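Local coordinates for protein DyP-type peroxidase (Pleurotus ostreatus PC15, PDB 6FSK) that probably oxidises dyes and other substrates, apparently including Mn(II), at the expense of hydrogen peroxide, using a bound heme b, at residues 182-185 with 189-192; 244-249 with 358-363; 155-160 with 164-169; 23-28 with 126-131. The protein carries 1 engineered substitution. One frame throughout, in Å; residues are numbered along the deposited sequence. Where two conformers were deposited one is given.

Contact 1: 182-185 with 189-192; sequences HAHE and YLDG. Engineered in segment 189-192: Tyr189 (natural residue Phe). With HEM (protoporphyrin IX containing Fe), chain C.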
# COMPACT_ATOMS: atom_id res chain seq x y z
N HIS A 182 -18.00 -0.31 -1.47
CA HIS A 182 -17.04 -0.87 -2.36
C HIS A 182 -15.56 -0.38 -2.24
O HIS A 182 -14.65 -1.18 -2.40
CB HIS A 182 -17.51 -0.69 -3.81
CG HIS A 182 -17.39 0.70 -4.29
ND1 HIS A 182 -18.41 1.61 -4.18
CD2 HIS A 182 -16.37 1.34 -4.87
CE1 HIS A 182 -18.03 2.75 -4.72
NE2 HIS A 182 -16.81 2.61 -5.14
N ALA A 183 -15.31 0.87 -1.90
CA ALA A 183 -13.95 1.41 -1.73
C ALA A 183 -13.55 1.50 -0.23
O ALA A 183 -12.42 2.00 0.03
CB ALA A 183 -13.82 2.78 -2.36
N HIS A 184 -14.30 0.90 0.65
CA HIS A 184 -13.91 0.81 2.03
C HIS A 184 -13.17 -0.48 2.29
O HIS A 184 -13.60 -1.55 1.90
CB HIS A 184 -15.15 0.85 2.93
CG HIS A 184 -15.86 2.18 2.93
ND1 HIS A 184 -16.18 2.86 4.09
CD2 HIS A 184 -16.38 2.89 1.92
CE1 HIS A 184 -16.84 3.97 3.77
NE2 HIS A 184 -16.94 4.04 2.46
N GLU A 185 -12.03 -0.35 2.97
CA GLU A 185 -11.29 -1.57 3.40
C GLU A 185 -12.11 -2.34 4.42
O GLU A 185 -13.10 -1.79 4.90
CB GLU A 185 -9.86 -1.25 3.79
CG GLU A 185 -9.77 -0.22 4.89
CD GLU A 185 -10.23 -0.76 6.15
OE1 GLU A 185 -10.92 -0.04 6.91
OE2 GLU A 185 -9.89 -1.94 6.53
N TYR A 189 -13.27 1.51 6.65
CA TYR A 189 -12.81 2.92 6.45
C TYR A 189 -12.61 3.13 4.96
O TYR A 189 -12.00 2.31 4.26
CB TYR A 189 -11.50 3.16 7.20
CG TYR A 189 -11.78 3.16 8.68
CD1 TYR A 189 -11.83 1.98 9.37
CD2 TYR A 189 -11.96 4.34 9.40
CE1 TYR A 189 -12.23 1.89 10.71
CE2 TYR A 189 -12.33 4.29 10.72
CZ TYR A 189 -12.46 3.08 11.38
OH TYR A 189 -12.81 2.93 12.75
N LEU A 190 -13.10 4.23 4.40
CA LEU A 190 -12.84 4.57 3.00
C LEU A 190 -11.34 4.65 2.77
O LEU A 190 -10.61 5.23 3.52
CB LEU A 190 -13.52 5.90 2.65
CG LEU A 190 -13.28 6.44 1.23
CD1 LEU A 190 -13.95 5.42 0.31
CD2 LEU A 190 -13.93 7.82 1.05
N ASP A 191 -10.86 3.97 1.73
CA ASP A 191 -9.43 3.79 1.43
C ASP A 191 -9.20 4.33 0.04
O ASP A 191 -10.11 4.37 -0.80
CB ASP A 191 -9.14 2.28 1.46
CG ASP A 191 -7.63 1.92 1.58
OD1 ASP A 191 -6.79 2.76 1.92
OD2 ASP A 191 -7.32 0.74 1.27
N GLY A 192 -8.01 4.80 -0.20
CA GLY A 192 -7.66 5.34 -1.51
C GLY A 192 -7.77 6.83 -1.69
O GLY A 192 -7.88 7.29 -2.80
CHA HEM C . -3.86 5.58 4.37
CHB HEM C . -6.02 1.52 5.83
CHC HEM C . -1.85 -0.82 5.29
CHD HEM C . 0.41 3.31 4.12
C1A HEM C . -4.85 4.70 4.81
C2A HEM C . -6.22 5.02 5.05
C3A HEM C . -6.84 3.89 5.41
C4A HEM C . -5.83 2.88 5.47
CMA HEM C . -8.27 3.74 5.82
CAA HEM C . -6.82 6.41 4.93
CBA HEM C . -7.46 6.81 3.61
CGA HEM C . -6.45 7.00 2.51
O1A HEM C . -5.75 8.01 2.47
O2A HEM C . -6.37 6.10 1.63
C1B HEM C . -5.08 0.49 5.83
C2B HEM C . -5.32 -0.85 6.11
C3B HEM C . -4.18 -1.56 5.93
C4B HEM C . -3.18 -0.55 5.55
CMB HEM C . -6.63 -1.44 6.57
CAB HEM C . -3.82 -2.99 6.10
CBB HEM C . -4.71 -3.96 6.06
C1C HEM C . -0.83 0.04 5.02
C2C HEM C . 0.55 -0.21 4.88
C3C HEM C . 1.21 0.94 4.58
C4C HEM C . 0.20 1.96 4.45
CMC HEM C . 1.15 -1.58 5.02
CAC HEM C . 2.66 1.26 4.41
CBC HEM C . 3.65 0.57 5.01
C1D HEM C . -0.62 4.25 4.03
C2D HEM C . -0.34 5.62 3.50
C3D HEM C . -1.59 6.24 3.54
C4D HEM C . -2.50 5.28 4.13
CMD HEM C . 0.93 6.18 3.00
CAD HEM C . -1.92 7.68 3.17
CBD HEM C . -1.68 8.64 4.29
CGD HEM C . -1.90 10.07 3.86
O1D HEM C . -2.65 10.72 4.62
O2D HEM C . -1.45 10.47 2.80
NA HEM C . -4.57 3.38 5.17
NB HEM C . -3.76 0.68 5.58
NC HEM C . -1.00 1.44 4.87
ND HEM C . -1.88 4.13 4.46
FE HEM C . -2.79 2.44 5.09
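Glu185 OE1 accepts the backbone N-H of Tyr189 at 2.8 Å, closing a tight loop that leads into the GXXDG heme-binding motif of DyP-type peroxidases, here residues 188-192. The donor meets the anti side of the carboxylate, 32° out of its plane. The side chain reaches forward to Tyr189 N with CG between its own N and carbonyl carbon (chi1 58°) and a second bend at chi2. Phe187 N and the Gln247 amide hold OE2, so three N-H groups fix the rotation of this buried carboxylate. OE1 also lies at the edge of the ring of Tyr189, an engineered residue replacing Phe.

Alongside this bond the two backbones form a single antiparallel bridge. His184 and Leu190 are its non-hydrogen-bonded pair, flanked by Asp191 N to Ala183 O and Glu185 N to Tyr189 O, each 3.0 Å. The flat imidazole of His184, held through ND1 by Gly188 O, offers a face to Leu190, whose CB stands 4.0 Å from the ring centroid in a CH-pi contact. Compact Ala183 gives its CB to Leu190 CD1 at 3.8 Å.

Asp191 OD1 makes a salt bridge to Arg355, which also hydrogen-bonds the heme. At Gly192 phi is 96°, where a side chain would strike the preceding carbonyl; its N donates to heme propionate atom O2A at 2.8 Å.

Contact 2: 244-249 with 358-363; sequences YLFQMV and IQFGPE. With HEM (protoporphyrin IX containing Fe), chain C.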
# COMPACT_ATOMS: atom_id res chain seq x y z
N TYR A 244 0.43 -9.42 1.56
CA TYR A 244 -0.86 -10.13 1.67
C TYR A 244 -1.39 -10.02 3.09
O TYR A 244 -0.85 -10.71 4.00
CB TYR A 244 -0.57 -11.58 1.32
CG TYR A 244 -1.75 -12.48 1.06
CD1 TYR A 244 -3.00 -12.03 0.83
CD2 TYR A 244 -1.51 -13.85 0.90
CE1 TYR A 244 -4.05 -12.90 0.50
CE2 TYR A 244 -2.55 -14.69 0.61
CZ TYR A 244 -3.78 -14.23 0.37
OH TYR A 244 -4.82 -15.15 0.05
N LEU A 245 -2.23 -9.02 3.29
CA LEU A 245 -2.54 -8.58 4.68
C LEU A 245 -3.89 -9.03 5.13
O LEU A 245 -4.90 -8.51 4.69
CB LEU A 245 -2.40 -7.08 4.83
CG LEU A 245 -0.99 -6.56 4.55
CD1 LEU A 245 -0.98 -5.01 4.71
CD2 LEU A 245 0.11 -7.11 5.43
N PHE A 246 -3.94 -10.05 5.98
CA PHE A 246 -5.27 -10.52 6.46
C PHE A 246 -5.72 -9.57 7.55
O PHE A 246 -4.88 -9.09 8.34
CB PHE A 246 -5.14 -11.97 7.00
CG PHE A 246 -5.10 -12.99 5.92
CD1 PHE A 246 -4.03 -13.11 5.09
CD2 PHE A 246 -6.16 -13.84 5.70
CE1 PHE A 246 -4.02 -13.99 4.01
CE2 PHE A 246 -6.12 -14.78 4.67
CZ PHE A 246 -5.05 -14.85 3.84
N GLN A 247 -7.01 -9.31 7.60
CA GLN A 247 -7.58 -8.45 8.63
C GLN A 247 -8.51 -9.25 9.54
O GLN A 247 -9.32 -10.04 9.08
CB GLN A 247 -8.32 -7.32 7.97
CG GLN A 247 -7.34 -6.38 7.24
CD GLN A 247 -8.08 -5.35 6.45
OE1 GLN A 247 -7.95 -5.32 5.26
NE2 GLN A 247 -8.70 -4.41 7.06
N MET A 248 -8.44 -8.94 10.81
CA MET A 248 -9.23 -9.55 11.85
C MET A 248 -10.36 -8.60 12.27
O MET A 248 -10.22 -7.83 13.21
CB MET A 248 -8.27 -9.92 13.01
CG MET A 248 -7.02 -10.69 12.57
SD MET A 248 -7.37 -12.21 11.69
CE MET A 248 -7.86 -13.17 13.07
N VAL A 249 -11.45 -8.62 11.49
CA VAL A 249 -12.50 -7.63 11.56
C VAL A 249 -13.32 -7.69 12.82
O VAL A 249 -13.48 -6.68 13.49
CB VAL A 249 -13.29 -7.50 10.25
CG1 VAL A 249 -14.31 -6.40 10.32
CG2 VAL A 249 -12.30 -7.24 9.14
N ILE A 358 -6.38 -3.55 -3.15
CA ILE A 358 -7.72 -4.03 -3.36
C ILE A 358 -8.02 -5.01 -2.20
O ILE A 358 -7.17 -5.78 -1.78
CB ILE A 358 -7.90 -4.74 -4.76
CG1 ILE A 358 -9.38 -5.05 -5.08
CG2 ILE A 358 -7.04 -5.97 -4.94
CD1 ILE A 358 -9.67 -5.49 -6.51
N GLN A 359 -9.27 -5.03 -1.82
CA GLN A 359 -9.71 -5.89 -0.78
C GLN A 359 -9.77 -7.35 -1.25
O GLN A 359 -9.81 -7.62 -2.45
CB GLN A 359 -11.09 -5.49 -0.31
CG GLN A 359 -11.34 -4.02 0.08
CD GLN A 359 -11.87 -3.17 -1.05
OE1 GLN A 359 -11.46 -3.32 -2.18
NE2 GLN A 359 -12.77 -2.31 -0.75
N PHE A 360 -9.79 -8.28 -0.27
CA PHE A 360 -10.15 -9.65 -0.60
C PHE A 360 -11.05 -10.23 0.46
O PHE A 360 -10.99 -9.81 1.63
CB PHE A 360 -8.96 -10.55 -0.89
CG PHE A 360 -8.19 -10.94 0.36
CD1 PHE A 360 -7.17 -10.14 0.86
CD2 PHE A 360 -8.48 -12.14 1.04
CE1 PHE A 360 -6.44 -10.53 1.99
CE2 PHE A 360 -7.74 -12.51 2.15
CZ PHE A 360 -6.73 -11.72 2.60
N GLY A 361 -11.80 -11.28 0.06
CA GLY A 361 -12.62 -11.97 1.05
C GLY A 361 -14.01 -11.60 1.14
O GLY A 361 -14.41 -10.53 0.68
N PRO A 362 -14.82 -12.47 1.77
CA PRO A 362 -16.23 -12.22 1.96
C PRO A 362 -16.53 -11.20 3.08
O PRO A 362 -15.70 -10.93 3.92
CB PRO A 362 -16.77 -13.62 2.31
CG PRO A 362 -15.66 -14.19 3.09
CD PRO A 362 -14.41 -13.69 2.44
N GLU A 363 -17.79 -10.75 3.12
CA GLU A 363 -18.24 -9.85 4.23
C GLU A 363 -18.28 -10.67 5.53
O GLU A 363 -18.36 -11.94 5.49
CB GLU A 363 -19.61 -9.30 3.88
CG GLU A 363 -19.59 -8.36 2.67
CD GLU A 363 -18.69 -7.18 2.97
OE1 GLU A 363 -19.00 -6.36 3.92
OE2 GLU A 363 -17.62 -7.06 2.37
CHA HEM C . -3.86 5.58 4.37
CHB HEM C . -6.02 1.52 5.83
CHC HEM C . -1.85 -0.82 5.29
CHD HEM C . 0.41 3.31 4.12
C1A HEM C . -4.85 4.70 4.81
C2A HEM C . -6.22 5.02 5.05
C3A HEM C . -6.84 3.89 5.41
C4A HEM C . -5.83 2.88 5.47
CMA HEM C . -8.27 3.74 5.82
CAA HEM C . -6.82 6.41 4.93
CBA HEM C . -7.46 6.81 3.61
CGA HEM C . -6.45 7.00 2.51
O1A HEM C . -5.75 8.01 2.47
O2A HEM C . -6.37 6.10 1.63
C1B HEM C . -5.08 0.49 5.83
C2B HEM C . -5.32 -0.85 6.11
C3B HEM C . -4.18 -1.56 5.93
C4B HEM C . -3.18 -0.55 5.55
CMB HEM C . -6.63 -1.44 6.57
CAB HEM C . -3.82 -2.99 6.10
CBB HEM C . -4.71 -3.96 6.06
C1C HEM C . -0.83 0.04 5.02
C2C HEM C . 0.55 -0.21 4.88
C3C HEM C . 1.21 0.94 4.58
C4C HEM C . 0.20 1.96 4.45
CMC HEM C . 1.15 -1.58 5.02
CAC HEM C . 2.66 1.26 4.41
CBC HEM C . 3.65 0.57 5.01
C1D HEM C . -0.62 4.25 4.03
C2D HEM C . -0.34 5.62 3.50
C3D HEM C . -1.59 6.24 3.54
C4D HEM C . -2.50 5.28 4.13
CMD HEM C . 0.93 6.18 3.00
CAD HEM C . -1.92 7.68 3.17
CBD HEM C . -1.68 8.64 4.29
CGD HEM C . -1.90 10.07 3.86
O1D HEM C . -2.65 10.72 4.62
O2D HEM C . -1.45 10.47 2.80
NA HEM C . -4.57 3.38 5.17
NB HEM C . -3.76 0.68 5.58
NC HEM C . -1.00 1.44 4.87
ND HEM C . -1.88 4.13 4.46
FE HEM C . -2.79 2.44 5.09
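Phe360 drives the edge of its ring into the face of Phe246 in a T-shaped pair, with CZ 3.6 Å above the centre of the Phe246 ring. The two planes stand at 76° and the centroids lie 4.9 Å apart. The third member of this aromatic cluster, Tyr244, meets Phe360 obliquely, its CE1 lying above the rim of the Phe360 face, 3.6 Å from Phe360 CZ. Phe246 CE1 in turn sits over the centre of the Tyr244 ring, so each ring touches both others. Flat, stiff side chains suit this place, since each can offer a face to one partner and a corner to another. Phe360 reaches across with CG lodged between its backbone N and carbonyl carbon (chi1 74°).

Strand alternation turns Leu245 and Gln247 to the heme instead. Leu245 CD1 packs 3.8 Å from vinyl atom CAB, and Gln247 OE1 lies 3.6 Å from CBB.

Strands 238-247 and 354-360 are not sheet neighbours: strand 379-386 runs between them, and both Tyr244 and Phe360 lean on its Leu381. On its other side strand 238-247 pairs with 462-472, and helix 249-258 follows directly.

Contact 3: 155-160 with 164-169; sequences HIFGVG and ASISEV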
# COMPACT_ATOMS: atom_id res chain seq x y z
N HIS A 155 -1.33 -18.95 -21.85
CA HIS A 155 -1.11 -19.65 -23.15
C HIS A 155 0.17 -19.21 -23.85
O HIS A 155 0.97 -20.02 -24.34
CB HIS A 155 -2.32 -19.49 -24.05
CG HIS A 155 -2.24 -20.33 -25.28
ND1 HIS A 155 -1.86 -19.84 -26.51
CD2 HIS A 155 -2.48 -21.65 -25.46
CE1 HIS A 155 -1.90 -20.81 -27.40
NE2 HIS A 155 -2.24 -21.92 -26.78
N ILE A 156 0.44 -17.91 -23.82
CA ILE A 156 1.73 -17.43 -24.34
C ILE A 156 2.97 -18.08 -23.72
O ILE A 156 4.00 -18.32 -24.35
CB ILE A 156 1.83 -15.87 -24.16
CG1 ILE A 156 0.81 -15.20 -25.06
CG2 ILE A 156 3.23 -15.37 -24.41
CD1 ILE A 156 0.67 -13.71 -24.76
N PHE A 157 2.95 -18.35 -22.41
CA PHE A 157 4.07 -18.91 -21.72
C PHE A 157 3.94 -20.45 -21.55
O PHE A 157 4.73 -21.07 -20.84
CB PHE A 157 4.27 -18.26 -20.35
CG PHE A 157 4.65 -16.81 -20.42
CD1 PHE A 157 5.95 -16.44 -20.65
CD2 PHE A 157 3.65 -15.84 -20.29
CE1 PHE A 157 6.29 -15.05 -20.79
CE2 PHE A 157 3.97 -14.50 -20.36
CZ PHE A 157 5.27 -14.10 -20.67
N GLY A 158 2.90 -21.00 -22.09
CA GLY A 158 2.70 -22.48 -22.15
C GLY A 158 2.42 -23.05 -20.79
O GLY A 158 2.69 -24.22 -20.55
N VAL A 159 1.78 -22.24 -19.91
CA VAL A 159 1.58 -22.70 -18.52
C VAL A 159 0.70 -23.97 -18.51
O VAL A 159 -0.33 -24.03 -19.17
CB VAL A 159 0.89 -21.61 -17.65
CG1 VAL A 159 0.55 -22.16 -16.24
CG2 VAL A 159 1.73 -20.32 -17.59
N GLY A 160 1.17 -24.95 -17.77
CA GLY A 160 0.50 -26.23 -17.60
C GLY A 160 0.75 -27.24 -18.70
O GLY A 160 0.15 -28.35 -18.73
N ALA A 164 6.04 -25.37 -21.08
CA ALA A 164 5.92 -24.12 -20.30
C ALA A 164 7.27 -23.46 -20.16
O ALA A 164 8.26 -24.11 -19.85
CB ALA A 164 5.40 -24.48 -18.91
N SER A 165 7.24 -22.11 -20.12
CA SER A 165 8.44 -21.43 -19.70
C SER A 165 8.38 -20.80 -18.32
O SER A 165 9.36 -20.30 -17.82
CB SER A 165 8.80 -20.33 -20.70
OG SER A 165 7.77 -19.40 -20.79
N ILE A 166 7.18 -20.84 -17.72
CA ILE A 166 7.07 -20.45 -16.31
C ILE A 166 6.20 -21.48 -15.61
O ILE A 166 5.40 -22.19 -16.26
CB ILE A 166 6.41 -19.06 -16.18
CG1 ILE A 166 4.92 -18.99 -16.60
CG2 ILE A 166 7.26 -17.98 -16.89
CD1 ILE A 166 4.23 -17.65 -16.64
N SER A 167 6.20 -21.41 -14.28
CA SER A 167 5.25 -22.20 -13.52
C SER A 167 4.60 -21.37 -12.45
O SER A 167 5.23 -20.41 -11.96
CB SER A 167 6.08 -23.30 -12.96
OG SER A 167 5.88 -23.62 -11.65
N GLU A 168 3.36 -21.70 -12.15
CA GLU A 168 2.60 -21.00 -11.11
C GLU A 168 3.17 -21.38 -9.74
O GLU A 168 3.29 -22.58 -9.41
CB GLU A 168 1.10 -21.35 -11.18
CG GLU A 168 0.38 -20.67 -10.00
CD GLU A 168 -1.16 -20.89 -10.02
OE1 GLU A 168 -1.75 -21.51 -10.94
OE2 GLU A 168 -1.79 -20.38 -9.09
N VAL A 169 3.50 -20.36 -8.92
CA VAL A 169 3.80 -20.54 -7.52
C VAL A 169 2.44 -20.56 -6.78
O VAL A 169 2.18 -21.43 -5.94
CB VAL A 169 4.79 -19.48 -6.97
CG1 VAL A 169 4.90 -19.66 -5.46
CG2 VAL A 169 6.16 -19.66 -7.66
O HOH W 1 3.65 -24.35 -16.02
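Phe157 O receives the backbone N-H of Ser165 at 2.8 Å, a nearly straight bond (166° at the hydrogen) between the end of helix 144-156 and the start of strand 166-175. Ser165 OG adds a weak bond to the same carbonyl oxygen at 3.5 Å and another weak one with Asn37; a small hydroxyl suits this buried place beside the edge of the Phe157 ring. The helix itself ends in a Schellman motif. Gly158 takes positive phi, comfortable for a residue without a side chain, and its N returns to His155 O at 3.1 Å; a CB here would also press on Ala164. Gly158 O is held by Thr161 OG1. Farther along, one water accepts from Gly160 N at 3.1 Å and donates to Ile166 O at 2.8 Å, linking the two backbones where they make no direct bond to each other.

Between these polar links lies a branched aliphatic pair, Val159 CG2 against Ile166 CG1 at 3.6 Å. Ile166 CD1 also packs against Phe157 CB, at 3.8 Å.

Main-chain groups and one water thus make most of the polar links, so the turn from helix to strand probably depends more on main-chain bonds than on polar side chains, while Val159, Ile166 and Phe157 supply the apolar contacts.

Contact 4: 23-28 with 126-131; sequences YFFFDV and APFLKD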
# COMPACT_ATOMS: atom_id res chain seq x y z
N TYR A 23 -3.51 -11.68 -9.06
CA TYR A 23 -2.06 -11.64 -9.03
C TYR A 23 -1.54 -13.08 -9.21
O TYR A 23 -1.82 -13.94 -8.35
CB TYR A 23 -1.48 -11.00 -7.79
CG TYR A 23 -1.77 -9.55 -7.61
CD1 TYR A 23 -2.94 -9.13 -7.01
CD2 TYR A 23 -0.82 -8.58 -8.03
CE1 TYR A 23 -3.21 -7.77 -6.82
CE2 TYR A 23 -1.08 -7.24 -7.89
CZ TYR A 23 -2.27 -6.83 -7.27
OH TYR A 23 -2.47 -5.43 -7.12
N PHE A 24 -0.86 -13.31 -10.34
CA PHE A 24 -0.34 -14.61 -10.69
C PHE A 24 1.19 -14.62 -10.48
O PHE A 24 1.99 -13.98 -11.21
CB PHE A 24 -0.70 -14.93 -12.14
CG PHE A 24 -0.19 -16.23 -12.67
CD1 PHE A 24 -0.96 -17.38 -12.40
CD2 PHE A 24 1.03 -16.34 -13.37
CE1 PHE A 24 -0.52 -18.63 -12.89
CE2 PHE A 24 1.48 -17.61 -13.85
CZ PHE A 24 0.70 -18.71 -13.59
N PHE A 25 1.63 -15.34 -9.44
CA PHE A 25 3.03 -15.38 -9.04
C PHE A 25 3.73 -16.61 -9.66
O PHE A 25 3.20 -17.71 -9.60
CB PHE A 25 3.18 -15.42 -7.53
CG PHE A 25 2.54 -14.25 -6.83
CD1 PHE A 25 3.26 -13.09 -6.73
CD2 PHE A 25 1.30 -14.30 -6.27
CE1 PHE A 25 2.72 -11.96 -6.06
CE2 PHE A 25 0.74 -13.17 -5.64
CZ PHE A 25 1.45 -12.01 -5.57
N PHE A 26 4.85 -16.38 -10.33
CA PHE A 26 5.46 -17.41 -11.14
C PHE A 26 6.94 -17.52 -10.91
O PHE A 26 7.65 -16.60 -10.37
CB PHE A 26 5.15 -17.16 -12.62
CG PHE A 26 5.83 -15.93 -13.19
CD1 PHE A 26 7.07 -15.99 -13.75
CD2 PHE A 26 5.17 -14.74 -13.23
CE1 PHE A 26 7.65 -14.86 -14.29
CE2 PHE A 26 5.73 -13.61 -13.74
CZ PHE A 26 6.97 -13.67 -14.27
N ASP A 27 7.47 -18.69 -11.32
CA ASP A 27 8.91 -18.94 -11.47
C ASP A 27 9.16 -19.18 -12.96
O ASP A 27 8.29 -19.62 -13.71
CB ASP A 27 9.39 -20.13 -10.75
CG ASP A 27 9.38 -19.99 -9.30
OD1 ASP A 27 9.62 -18.85 -8.75
OD2 ASP A 27 9.12 -21.05 -8.62
N VAL A 28 10.33 -18.69 -13.41
CA VAL A 28 10.86 -18.91 -14.76
C VAL A 28 11.52 -20.26 -14.75
O VAL A 28 12.44 -20.47 -13.98
CB VAL A 28 11.88 -17.83 -15.16
CG1 VAL A 28 12.40 -18.14 -16.59
CG2 VAL A 28 11.19 -16.46 -15.19
N ALA A 126 2.45 -21.19 2.69
CA ALA A 126 3.56 -21.91 2.08
C ALA A 126 4.08 -21.44 0.75
O ALA A 126 5.31 -21.35 0.55
CB ALA A 126 3.22 -23.40 2.05
N PRO A 127 3.22 -21.07 -0.16
CA PRO A 127 3.71 -20.68 -1.46
C PRO A 127 4.58 -19.42 -1.40
O PRO A 127 5.52 -19.25 -2.17
CB PRO A 127 2.47 -20.44 -2.27
CG PRO A 127 1.41 -21.19 -1.57
CD PRO A 127 1.75 -21.28 -0.13
N PHE A 128 4.33 -18.55 -0.40
CA PHE A 128 5.14 -17.32 -0.31
C PHE A 128 6.47 -17.50 0.35
O PHE A 128 7.28 -16.58 0.40
CB PHE A 128 4.29 -16.18 0.35
CG PHE A 128 3.17 -15.68 -0.55
CD1 PHE A 128 3.49 -14.82 -1.62
CD2 PHE A 128 1.86 -16.06 -0.40
CE1 PHE A 128 2.50 -14.40 -2.48
CE2 PHE A 128 0.85 -15.61 -1.26
CZ PHE A 128 1.19 -14.76 -2.27
N LEU A 129 6.72 -18.74 0.83
CA LEU A 129 7.99 -19.13 1.32
C LEU A 129 8.84 -19.66 0.21
O LEU A 129 10.03 -19.83 0.39
CB LEU A 129 7.85 -20.09 2.52
CG LEU A 129 7.19 -19.52 3.74
CD1 LEU A 129 7.16 -20.62 4.79
CD2 LEU A 129 7.97 -18.33 4.22
N LYS A 130 8.29 -19.90 -0.96
CA LYS A 130 9.08 -20.31 -2.12
C LYS A 130 9.68 -19.15 -2.82
O LYS A 130 9.18 -18.02 -2.71
CB LYS A 130 8.26 -21.12 -3.11
CG LYS A 130 7.61 -22.33 -2.52
CD LYS A 130 7.00 -23.25 -3.58
CE LYS A 130 6.71 -24.65 -2.97
NZ LYS A 130 6.01 -24.59 -1.61
N ASP A 131 10.73 -19.37 -3.60
CA ASP A 131 11.26 -18.31 -4.44
C ASP A 131 10.22 -18.00 -5.52
O ASP A 131 9.69 -18.85 -6.25
CB ASP A 131 12.53 -18.79 -5.19
CG ASP A 131 13.79 -18.92 -4.31
OD1 ASP A 131 13.78 -18.75 -3.11
OD2 ASP A 131 14.85 -19.23 -4.95
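In the N-terminal ferredoxin-like half of the protein, Phe25 on the inner strand 20-28 meets Phe128 in the loop that leads to the neighbouring strand 134-140. The pair is T-shaped: the edge of Phe128 points at the face of Phe25, with planes at 78° and centroids 5.2 Å apart. Phe128 CE1 stands 3.8 Å above the Phe25 plane, toward the rim of the ring, and Phe128 CZ comes equally near Phe25 CE2 at 3.8 Å. Phe25 turns its ring to the loop with CG opposite its carbonyl carbon (chi1 -58°). A phenylalanine suits both ends, because a ring extends far enough to span backbones whose CA atoms, in Phe25 and Phe128, are 9.2 Å apart. Phe242 and Val135 pack round Phe25 as well.

Two residues along the strand, on the same side, Asp27 OD1 lies 2.5 Å from Asp131 O, an approach whose nature is doubtful. The side chain of Asp131 turns elsewhere, to a salt bridge with Arg103, which also binds Leu129 O. Within the loop, Leu129 N bonds to Ala126 O at 3.0 Å and Lys130 N to Pro127 O at 3.1 Å; these overlapping turns have Phe128 among their inner residues.

The loop packs on one face of strand 20-28, and the order 4-1-3-2 of the first four strands is that of the ferredoxin-like fold, which DyP-type peroxidases contain twice.

From the N terminus, contact 4 closes first, bringing 126-131 back to strand 20-28 after 97 residues. Contact 3 then seals the short turn at the end of a beta-alpha-beta crossover, whose last strand, 166-175, pairs with 20-28: Val169 N meets Phe25 O and Ser167 N meets Asp27 O. Contact 1 closes another short loop beside the heme, and contact 2 spans 108 residues. All four lie in series; none nests within or crosses another. Contacts 1 and 2 are joined by the amides of Gln247 and Gln359, and both touch the heme. Phe128 packs on Tyr244, tying contact 4 in the N-terminal half of the protein to contact 2 in the C-terminal half.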